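Local coordinates for protein adhesin (Streptococcus sanguinis SK1 = NCTC 7863, PDB 6VT2) that binds sialylated glycans through two tandem Siglec-like modules and so probably attaches the bacterium to host sialoglycoproteins, at residues N145-I156 and Y172-V180; F228-N239 and F299-S307. One frame throughout, in Å; residues are numbered along the deposited sequence.

In the fold
Interaction 1 (145-156 with 172-180) and interaction 2 (228-239 with 299-307) follow one another along the chain, in adjacent modules. Interaction 1 belongs to the atypical Rib domain, interaction 2 to the second Siglec-like domain. Their centres lie about 23 Å apart and their nearest atoms about 6 Å, so they do not touch. Both are partly buried. Interaction 1 sets a helix on a short strand by aliphatic packing, with a single backbone bond at its more exposed end. Interaction 2 pairs two strands by a ladder of backbone bonds. Its buried face is apolar, waters bridge its other side, and one end is closed by a calcium ion.

Interaction 1: residues N145-I156 and Y172-V180; sequences NSLTQTDKDAVI and YSVSENGTV
Lys-152 of helix 149-156 lies along Val-174 of strand 172-174, and the two side chains run in opposite directions. Lys-152 CB is 3.9 Å from Val-174 CB. Lys-152 CG meets Val-174 CG1 at 3.8 Å, and CD passes Val-174 O. Lys-152 CE then rests 3.5 Å from Ser-175 O. With CG anti to the carbonyl carbon (chi1 -69°) and the chain extended beyond it, the lysine follows the strand into the turn. Lys-152 NZ ends 3.7 Å from Val-174 O. Val-174 is also gripped by its other branch: Val-174 CG2 presses on Ile-156 CG1 at 3.4 Å, a tight fit. Val-155 CG1 meets Val-180 CG2 equally closely. At the more exposed end Leu-147 N donates to Glu-176 O (2.8 Å, nearly straight at 164°), which ties the approach to the helix to the type I turn 175-178. A capping box of Thr-148 and Asp-151 starts the helix just after this bond. The helix thus lies over edge strand 171-174 of a three-stranded antiparallel sheet in the Rib domain and reaches the middle strand 180-183 through Val-155 and Val-180, while Leu-147 and Val-155 also pack on strand 198-200.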
loop_
_atom_site.group_PDB
_atom_site.type_symbol
_atom_site.label_atom_id
_atom_site.label_comp_id
_atom_site.label_asym_id
_atom_site.label_seq_id
_atom_site.Cartn_x
_atom_site.Cartn_y
_atom_site.Cartn_z
ATOM N N ASN A 145 -26.046 9.272 1.673
ATOM C CA ASN A 145 -27.427 8.833 1.868
ATOM C C ASN A 145 -27.940 8.043 0.685
ATOM O O ASN A 145 -29.070 7.547 0.725
ATOM C CB ASN A 145 -28.339 10.062 2.105
ATOM C CG ASN A 145 -29.805 9.714 2.224
ATOM O OD1 ASN A 145 -30.628 10.037 1.342
ATOM N ND2 ASN A 145 -30.152 9.071 3.327
ATOM N N SER A 146 -27.151 7.909 -0.389
ATOM C CA SER A 146 -27.617 7.153 -1.561
ATOM C C SER A 146 -26.378 6.644 -2.291
ATOM O O SER A 146 -25.892 7.240 -3.269
ATOM C CB SER A 146 -28.491 7.995 -2.496
ATOM O OG SER A 146 -28.799 7.217 -3.626
ATOM N N LEU A 147 -25.841 5.544 -1.784
ATOM C CA LEU A 147 -24.618 4.972 -2.344
ATOM C C LEU A 147 -24.892 4.388 -3.718
ATOM O O LEU A 147 -25.927 3.830 -3.924
ATOM C CB LEU A 147 -24.081 3.870 -1.435
ATOM C CG LEU A 147 -23.096 4.312 -0.381
ATOM C CD1 LEU A 147 -23.680 5.315 0.574
ATOM C CD2 LEU A 147 -22.539 3.104 0.339
ATOM N N THR A 148 -23.949 4.521 -4.622
ATOM C CA THR A 148 -24.020 3.834 -5.908
ATOM C C THR A 148 -23.547 2.396 -5.705
ATOM O O THR A 148 -22.953 2.078 -4.693
ATOM C CB THR A 148 -23.169 4.581 -6.920
ATOM O OG1 THR A 148 -21.804 4.413 -6.580
ATOM C CG2 THR A 148 -23.509 6.051 -6.953
ATOM N N GLN A 149 -23.871 1.539 -6.643
ATOM C CA GLN A 149 -23.375 0.166 -6.604
ATOM C C GLN A 149 -21.855 0.212 -6.508
ATOM O O GLN A 149 -21.309 -0.576 -5.772
ATOM C CB GLN A 149 -23.813 -0.592 -7.843
ATOM C CG GLN A 149 -23.445 -2.046 -7.749
ATOM C CD GLN A 149 -24.003 -2.670 -6.495
ATOM O OE1 GLN A 149 -23.295 -3.307 -5.741
ATOM N NE2 GLN A 149 -25.298 -2.545 -6.335
ATOM N N THR A 150 -21.207 1.136 -7.200
ATOM C CA THR A 150 -19.762 1.263 -7.136
ATOM C C THR A 150 -19.321 1.631 -5.731
ATOM O O THR A 150 -18.312 1.120 -5.231
ATOM C CB THR A 150 -19.300 2.323 -8.149
ATOM O OG1 THR A 150 -19.647 1.905 -9.482
ATOM C CG2 THR A 150 -17.799 2.570 -8.063
ATOM N N ASP A 151 -20.057 2.532 -5.083
ATOM C CA ASP A 151 -19.767 2.849 -3.694
ATOM C C ASP A 151 -19.865 1.611 -2.818
ATOM O O ASP A 151 -18.980 1.364 -1.994
ATOM C CB ASP A 151 -20.750 3.874 -3.156
ATOM C CG ASP A 151 -20.583 5.257 -3.763
ATOM O OD1 ASP A 151 -19.447 5.571 -4.215
ATOM O OD2 ASP A 151 -21.614 6.003 -3.760
ATOM N N LYS A 152 -20.959 0.846 -2.977
ATOM C CA LYS A 152 -21.199 -0.334 -2.145
ATOM C C LYS A 152 -20.109 -1.367 -2.363
ATOM O O LYS A 152 -19.584 -1.948 -1.402
ATOM C CB LYS A 152 -22.570 -0.907 -2.448
ATOM C CG LYS A 152 -23.722 -0.014 -1.978
ATOM C CD LYS A 152 -25.084 -0.521 -2.456
ATOM C CE LYS A 152 -26.198 0.361 -1.932
ATOM N NZ LYS A 152 -27.555 -0.222 -2.222
ATOM N N ASP A 153 -19.724 -1.592 -3.622
ATOM C CA ASP A 153 -18.686 -2.579 -3.866
ATOM C C ASP A 153 -17.404 -2.145 -3.197
ATOM O O ASP A 153 -16.646 -2.981 -2.682
ATOM C CB ASP A 153 -18.494 -2.796 -5.361
ATOM C CG ASP A 153 -19.683 -3.506 -5.995
ATOM O OD1 ASP A 153 -20.390 -4.250 -5.278
ATOM O OD2 ASP A 153 -19.910 -3.328 -7.209
ATOM N N ALA A 154 -17.143 -0.832 -3.197
ATOM C CA ALA A 154 -15.926 -0.313 -2.592
ATOM C C ALA A 154 -15.958 -0.484 -1.079
ATOM O O ALA A 154 -14.924 -0.745 -0.452
ATOM C CB ALA A 154 -15.712 1.156 -2.937
ATOM N N VAL A 155 -17.120 -0.283 -0.462
ATOM C CA VAL A 155 -17.215 -0.502 0.979
ATOM C C VAL A 155 -16.991 -1.970 1.304
ATOM O O VAL A 155 -16.207 -2.286 2.203
ATOM C CB VAL A 155 -18.560 -0.002 1.505
ATOM C CG1 VAL A 155 -18.790 -0.490 2.938
ATOM C CG2 VAL A 155 -18.623 1.547 1.410
ATOM N N ILE A 156 -17.619 -2.871 0.543
ATOM C CA ILE A 156 -17.441 -4.303 0.776
ATOM C C ILE A 156 -15.979 -4.667 0.653
ATOM O O ILE A 156 -15.432 -5.440 1.455
ATOM C CB ILE A 156 -18.299 -5.133 -0.189
ATOM C CG1 ILE A 156 -19.773 -4.911 0.097
ATOM C CG2 ILE A 156 -17.932 -6.627 -0.071
ATOM C CD1 ILE A 156 -20.685 -5.625 -0.842
ATOM N N TYR A 172 -21.646 -10.161 2.629
ATOM C CA TYR A 172 -21.651 -8.739 2.976
ATOM C C TYR A 172 -22.776 -8.046 2.223
ATOM O O TYR A 172 -22.891 -8.323 1.070
ATOM C CB TYR A 172 -20.329 -8.139 2.557
ATOM C CG TYR A 172 -19.173 -8.766 3.266
ATOM C CD1 TYR A 172 -18.568 -9.911 2.796
ATOM C CD2 TYR A 172 -18.722 -8.258 4.455
ATOM C CE1 TYR A 172 -17.491 -10.481 3.438
ATOM C CE2 TYR A 172 -17.696 -8.863 5.148
ATOM C CZ TYR A 172 -17.055 -9.966 4.633
ATOM O OH TYR A 172 -16.027 -10.526 5.321
ATOM N N SER A 173 -23.551 -7.215 2.893
ATOM C CA SER A 173 -24.605 -6.408 2.276
ATOM C C SER A 173 -24.344 -4.957 2.688
ATOM O O SER A 173 -24.036 -4.755 3.786
ATOM C CB SER A 173 -25.917 -6.876 2.710
ATOM O OG SER A 173 -26.964 -6.149 2.132
ATOM N N VAL A 174 -24.456 -4.007 1.776
ATOM C CA VAL A 174 -24.303 -2.594 2.096
ATOM C C VAL A 174 -25.620 -1.911 1.788
ATOM O O VAL A 174 -26.165 -2.064 0.691
ATOM C CB VAL A 174 -23.168 -1.945 1.291
ATOM C CG1 VAL A 174 -23.017 -0.463 1.684
ATOM C CG2 VAL A 174 -21.912 -2.697 1.468
ATOM N N SER A 175 -26.118 -1.152 2.737
ATOM C CA SER A 175 -27.388 -0.480 2.542
ATOM C C SER A 175 -27.184 0.814 1.765
ATOM O O SER A 175 -26.055 1.199 1.425
ATOM C CB SER A 175 -28.041 -0.150 3.874
ATOM O OG SER A 175 -27.369 0.929 4.507
ATOM N N GLU A 176 -28.302 1.520 1.560
ATOM C CA GLU A 176 -28.287 2.756 0.794
ATOM C C GLU A 176 -27.397 3.822 1.407
ATOM O O GLU A 176 -26.947 4.711 0.673
ATOM C CB GLU A 176 -29.724 3.279 0.654
ATOM C CG GLU A 176 -30.654 2.350 -0.128
ATOM C CD GLU A 176 -31.156 1.145 0.688
ATOM O OE1 GLU A 176 -30.671 0.915 1.815
ATOM O OE2 GLU A 176 -32.046 0.426 0.191
ATOM N N ASN A 177 -27.149 3.770 2.716
ATOM C CA ASN A 177 -26.348 4.757 3.427
ATOM C C ASN A 177 -25.010 4.208 3.899
ATOM O O ASN A 177 -24.327 4.853 4.714
ATOM C CB ASN A 177 -27.135 5.334 4.605
ATOM C CG ASN A 177 -27.290 4.361 5.743
ATOM O OD1 ASN A 177 -26.967 3.204 5.616
ATOM N ND2 ASN A 177 -27.740 4.845 6.870
ATOM N N GLY A 178 -24.613 3.034 3.397
ATOM C CA GLY A 178 -23.322 2.505 3.767
ATOM C C GLY A 178 -23.272 1.598 4.993
ATOM O O GLY A 178 -22.180 1.151 5.349
ATOM N N THR A 179 -24.415 1.283 5.602
ATOM C CA THR A 179 -24.438 0.341 6.701
ATOM C C THR A 179 -24.089 -1.031 6.164
ATOM O O THR A 179 -24.709 -1.512 5.209
ATOM C CB THR A 179 -25.810 0.293 7.335
ATOM O OG1 THR A 179 -26.208 1.577 7.807
ATOM C CG2 THR A 179 -25.782 -0.644 8.555
ATOM N N VAL A 180 -23.144 -1.700 6.824
ATOM C CA VAL A 180 -22.677 -2.978 6.339
ATOM C C VAL A 180 -23.237 -4.070 7.226
ATOM O O VAL A 180 -23.127 -4.009 8.451
ATOM C CB VAL A 180 -21.155 -3.031 6.320
ATOM C CG1 VAL A 180 -20.696 -4.509 6.039
ATOM C CG2 VAL A 180 -20.611 -2.120 5.260
#

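Interaction 2: residues F228-N239 and F299-S307; sequences FYDNSGKITNVN and FKVRATDAS. With CA (calcium ion), chain J.
Strands 235-239 and 299-305 pair antiparallel, at 172° between their directions, with Asn-237 and Thr-304 and Asn-239 and Arg-302 as hydrogen-bonded pairs. On the buried side, Val-238 CG1 touches Val-301 CG2 at 3.6 Å. CG2 of Val-238 sits over the centre of one face of the Phe-228 ring. Phe-228 CZ meets Val-301 CG2 at 3.8 Å, obliquely to the ring, and Ala-303 CB lies beside CD2. Phe-228 comes from the sheet of strands 222-229 and 277-283, whereas Val-238, Val-301 and Ala-303 belong to the other sheet. The apolar cluster therefore lies between the two sheets of this Siglec-like beta-sandwich domain. Farther along, Thr-236 and Asn-237 both face Thr-304, a classic beta bulge. Thr-304 O takes Thr-236 N at 2.9 Å, while its bond from Asn-237 N is weak. At the bulged end lies a calcium ion. Asp-230 chelates it through both carboxylate oxygens, and Asn-231 gives OD1. Asp-305 OD2 binds the calcium ion at 2.4 Å, while Asp-305 OD1 is hydrogen-bonded to Leu-309. Asp-201 and Val-203 O complete the protein ligands, so the ion joins the strand ends to the linker residues that follow strand 198-200. The Asp-230 and Asp-305 carboxylates are turned 63° apart. Asp-230 CG is anti to its own N (chi1 -171°), which carries the carboxylate across toward Asp-305. Ser-232 OG donates to the anti lone pair of Asp-230 OD2 at 2.6 Å, and Ser-232 N reaches the same oxygen from above the carboxylate plane, closing an Asx turn. One water links Asn-237 OD1 to Thr-304 OG1, which is also hydrogen-bonded to Thr-310 OG1. Far along the strand, Lys-300 touches the bound galactose and forms a salt bridge with Asp-243.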
loop_
_atom_site.group_PDB
_atom_site.type_symbol
_atom_site.label_atom_id
_atom_site.label_comp_id
_atom_site.label_asym_id
_atom_site.label_seq_id
_atom_site.Cartn_x
_atom_site.Cartn_y
_atom_site.Cartn_z
ATOM N N PHE A 228 -0.412 14.930 -7.721
ATOM C CA PHE A 228 -1.785 15.207 -7.304
ATOM C C PHE A 228 -2.188 14.184 -6.258
ATOM O O PHE A 228 -1.774 13.037 -6.322
ATOM C CB PHE A 228 -2.743 15.104 -8.452
ATOM C CG PHE A 228 -2.384 15.947 -9.658
ATOM C CD1 PHE A 228 -1.488 15.494 -10.602
ATOM C CD2 PHE A 228 -2.971 17.175 -9.847
ATOM C CE1 PHE A 228 -1.196 16.253 -11.737
ATOM C CE2 PHE A 228 -2.640 17.942 -10.921
ATOM C CZ PHE A 228 -1.768 17.511 -11.863
ATOM N N TYR A 229 -3.042 14.581 -5.319
ATOM C CA TYR A 229 -3.651 13.597 -4.439
ATOM C C TYR A 229 -5.062 14.045 -4.115
ATOM O O TYR A 229 -5.488 15.150 -4.419
ATOM C CB TYR A 229 -2.854 13.404 -3.156
ATOM C CG TYR A 229 -2.876 14.551 -2.213
ATOM C CD1 TYR A 229 -3.852 14.639 -1.234
ATOM C CD2 TYR A 229 -1.888 15.538 -2.261
ATOM C CE1 TYR A 229 -3.820 15.684 -0.330
ATOM C CE2 TYR A 229 -1.869 16.572 -1.380
ATOM C CZ TYR A 229 -2.831 16.647 -0.423
ATOM O OH TYR A 229 -2.803 17.724 0.435
ATOM N N ASP A 230 -5.818 13.130 -3.597
ATOM C CA ASP A 230 -7.180 13.471 -3.158
ATOM C C ASP A 230 -7.366 12.855 -1.780
ATOM O O ASP A 230 -6.806 11.813 -1.546
ATOM C CB ASP A 230 -8.212 12.966 -4.158
ATOM C CG ASP A 230 -9.606 13.456 -3.880
ATOM O OD1 ASP A 230 -9.780 14.597 -3.858
ATOM O OD2 ASP A 230 -10.409 12.598 -3.607
ATOM N N ASN A 231 -8.282 13.381 -0.975
ATOM C CA ASN A 231 -8.615 12.812 0.354
ATOM C C ASN A 231 -9.208 11.390 0.210
ATOM O O ASN A 231 -9.013 10.613 1.072
ATOM C CB ASN A 231 -9.558 13.733 1.128
ATOM C CG ASN A 231 -10.913 13.856 0.494
ATOM O OD1 ASN A 231 -11.009 13.765 -0.670
ATOM N ND2 ASN A 231 -11.966 14.006 1.261
ATOM N N SER A 232 -9.839 11.050 -0.914
ATOM C CA SER A 232 -10.362 9.689 -1.170
ATOM C C SER A 232 -9.239 8.730 -1.567
ATOM O O SER A 232 -9.489 7.562 -1.641
ATOM C CB SER A 232 -11.364 9.678 -2.243
ATOM O OG SER A 232 -10.742 10.013 -3.463
ATOM N N GLY A 233 -8.081 9.265 -1.957
ATOM C CA GLY A 233 -7.012 8.469 -2.471
ATOM C C GLY A 233 -7.145 8.144 -3.932
ATOM O O GLY A 233 -6.304 7.379 -4.443
ATOM N N LYS A 234 -8.147 8.717 -4.626
ATOM C CA LYS A 234 -8.407 8.383 -6.013
ATOM C C LYS A 234 -8.679 9.641 -6.822
ATOM O O LYS A 234 -9.526 10.463 -6.450
ATOM C CB LYS A 234 -9.583 7.416 -6.112
ATOM C CG LYS A 234 -10.111 7.195 -7.476
ATOM C CD LYS A 234 -9.056 6.579 -8.416
ATOM C CE LYS A 234 -9.686 6.247 -9.750
ATOM N NZ LYS A 234 -8.683 5.986 -10.797
ATOM N N ILE A 235 -7.949 9.788 -7.915
ATOM C CA ILE A 235 -8.241 10.779 -8.938
ATOM C C ILE A 235 -8.594 10.057 -10.215
ATOM O O ILE A 235 -7.940 9.076 -10.601
ATOM C CB ILE A 235 -7.035 11.728 -9.115
ATOM C CG1 ILE A 235 -6.923 12.572 -7.838
ATOM C CG2 ILE A 235 -7.121 12.503 -10.373
ATOM C CD1 ILE A 235 -5.635 13.401 -7.839
ATOM N N THR A 236 -9.639 10.561 -10.861
ATOM C CA THR A 236 -10.142 9.994 -12.095
ATOM C C THR A 236 -9.738 10.789 -13.313
ATOM O O THR A 236 -9.742 10.227 -14.408
ATOM C CB THR A 236 -11.666 9.881 -12.086
ATOM O OG1 THR A 236 -12.292 11.167 -11.987
ATOM C CG2 THR A 236 -12.072 9.011 -10.903
ATOM N N ASN A 237 -9.386 12.071 -13.181
ATOM C CA ASN A 237 -9.069 12.844 -14.365
ATOM C C ASN A 237 -8.146 13.963 -13.970
ATOM O O ASN A 237 -8.377 14.584 -12.934
ATOM C CB ASN A 237 -10.325 13.418 -14.997
ATOM C CG ASN A 237 -10.022 14.312 -16.160
ATOM O OD1 ASN A 237 -9.902 15.530 -16.010
ATOM N ND2 ASN A 237 -9.869 13.718 -17.324
ATOM N N VAL A 238 -7.163 14.253 -14.838
ATOM C CA VAL A 238 -6.313 15.436 -14.776
ATOM C C VAL A 238 -6.492 16.171 -16.085
ATOM O O VAL A 238 -6.364 15.572 -17.166
ATOM C CB VAL A 238 -4.851 15.060 -14.523
ATOM C CG1 VAL A 238 -3.966 16.281 -14.625
ATOM C CG2 VAL A 238 -4.724 14.348 -13.221
ATOM N N ASN A 239 -6.844 17.441 -15.989
ATOM C CA ASN A 239 -7.281 18.201 -17.145
ATOM C C ASN A 239 -6.465 19.474 -17.256
ATOM O O ASN A 239 -6.579 20.373 -16.420
ATOM C CB ASN A 239 -8.749 18.563 -17.010
ATOM C CG ASN A 239 -9.291 19.268 -18.225
ATOM O OD1 ASN A 239 -8.609 19.397 -19.246
ATOM N ND2 ASN A 239 -10.565 19.705 -18.143
ATOM N N PHE A 299 0.519 27.264 -17.395
ATOM C CA PHE A 299 -0.503 26.255 -17.540
ATOM C C PHE A 299 -1.511 26.373 -16.419
ATOM O O PHE A 299 -1.208 26.865 -15.332
ATOM C CB PHE A 299 0.111 24.850 -17.490
ATOM C CG PHE A 299 1.091 24.581 -18.573
ATOM C CD1 PHE A 299 2.429 24.889 -18.400
ATOM C CD2 PHE A 299 0.702 24.018 -19.749
ATOM C CE1 PHE A 299 3.336 24.682 -19.384
ATOM C CE2 PHE A 299 1.631 23.735 -20.727
ATOM C CZ PHE A 299 2.953 24.093 -20.553
ATOM N N LYS A 300 -2.680 25.802 -16.669
ATOM C CA LYS A 300 -3.708 25.657 -15.656
ATOM C C LYS A 300 -4.119 24.199 -15.699
ATOM O O LYS A 300 -4.456 23.660 -16.763
ATOM C CB LYS A 300 -4.893 26.602 -15.958
ATOM C CG LYS A 300 -4.484 28.095 -15.901
ATOM C CD LYS A 300 -5.652 29.007 -15.616
ATOM C CE LYS A 300 -6.656 29.056 -16.768
ATOM N NZ LYS A 300 -7.988 29.597 -16.327
ATOM N N VAL A 301 -4.143 23.575 -14.547
ATOM C CA VAL A 301 -4.490 22.168 -14.435
ATOM C C VAL A 301 -5.600 22.037 -13.398
ATOM O O VAL A 301 -5.618 22.742 -12.388
ATOM C CB VAL A 301 -3.253 21.307 -14.098
ATOM C CG1 VAL A 301 -2.683 21.651 -12.739
ATOM C CG2 VAL A 301 -3.608 19.892 -14.251
ATOM N N ARG A 302 -6.499 21.137 -13.656
ATOM C CA ARG A 302 -7.542 20.724 -12.730
ATOM C C ARG A 302 -7.517 19.201 -12.580
ATOM O O ARG A 302 -7.066 18.474 -13.474
ATOM C CB ARG A 302 -8.913 21.097 -13.257
ATOM C CG ARG A 302 -9.163 22.536 -13.464
ATOM C CD ARG A 302 -10.517 22.753 -14.177
ATOM N NE ARG A 302 -10.775 24.175 -14.403
ATOM C CZ ARG A 302 -11.449 24.943 -13.543
ATOM N NH1 ARG A 302 -11.940 24.415 -12.412
ATOM N NH2 ARG A 302 -11.645 26.197 -13.818
ATOM N N ALA A 303 -7.979 18.692 -11.454
ATOM C CA ALA A 303 -8.051 17.251 -11.239
ATOM C C ALA A 303 -9.418 16.976 -10.623
ATOM O O ALA A 303 -9.949 17.791 -9.872
ATOM C CB ALA A 303 -6.929 16.717 -10.370
ATOM N N THR A 304 -9.986 15.840 -10.993
ATOM C CA THR A 304 -11.306 15.444 -10.543
ATOM C C THR A 304 -11.222 14.107 -9.829
ATOM O O THR A 304 -10.483 13.218 -10.250
ATOM C CB THR A 304 -12.228 15.335 -11.747
ATOM O OG1 THR A 304 -12.332 16.573 -12.410
ATOM C CG2 THR A 304 -13.670 14.944 -11.295
ATOM N N ASP A 305 -11.949 13.970 -8.713
ATOM C CA ASP A 305 -11.980 12.709 -7.984
ATOM C C ASP A 305 -13.177 11.888 -8.464
ATOM O O ASP A 305 -13.940 12.311 -9.332
ATOM C CB ASP A 305 -11.944 12.961 -6.470
ATOM C CG ASP A 305 -13.189 13.669 -5.925
ATOM O OD1 ASP A 305 -14.264 13.551 -6.548
ATOM O OD2 ASP A 305 -13.008 14.360 -4.928
ATOM N N ALA A 306 -13.328 10.683 -7.904
ATOM C CA ALA A 306 -14.340 9.771 -8.426
ATOM C C ALA A 306 -15.744 10.213 -8.052
ATOM O O ALA A 306 -16.708 9.756 -8.681
ATOM C CB ALA A 306 -14.093 8.374 -7.919
ATOM N N SER A 307 -15.879 11.095 -7.058
ATOM C CA SER A 307 -17.180 11.647 -6.696
ATOM C C SER A 307 -17.598 12.790 -7.599
ATOM O O SER A 307 -18.696 13.309 -7.437
ATOM C CB SER A 307 -17.170 12.144 -5.252
ATOM O OG SER A 307 -16.976 11.091 -4.366
HETATM CA CA CA J . -12.026 14.268 -2.780
HETATM O O HOH W 1 -12.537 9.533 -5.528
HETATM O O HOH W 2 -15.290 11.361 -11.513
HETATM O O HOH W 3 -10.265 17.440 -13.943
HETATM O O HOH W 4 -7.125 23.047 -17.132
#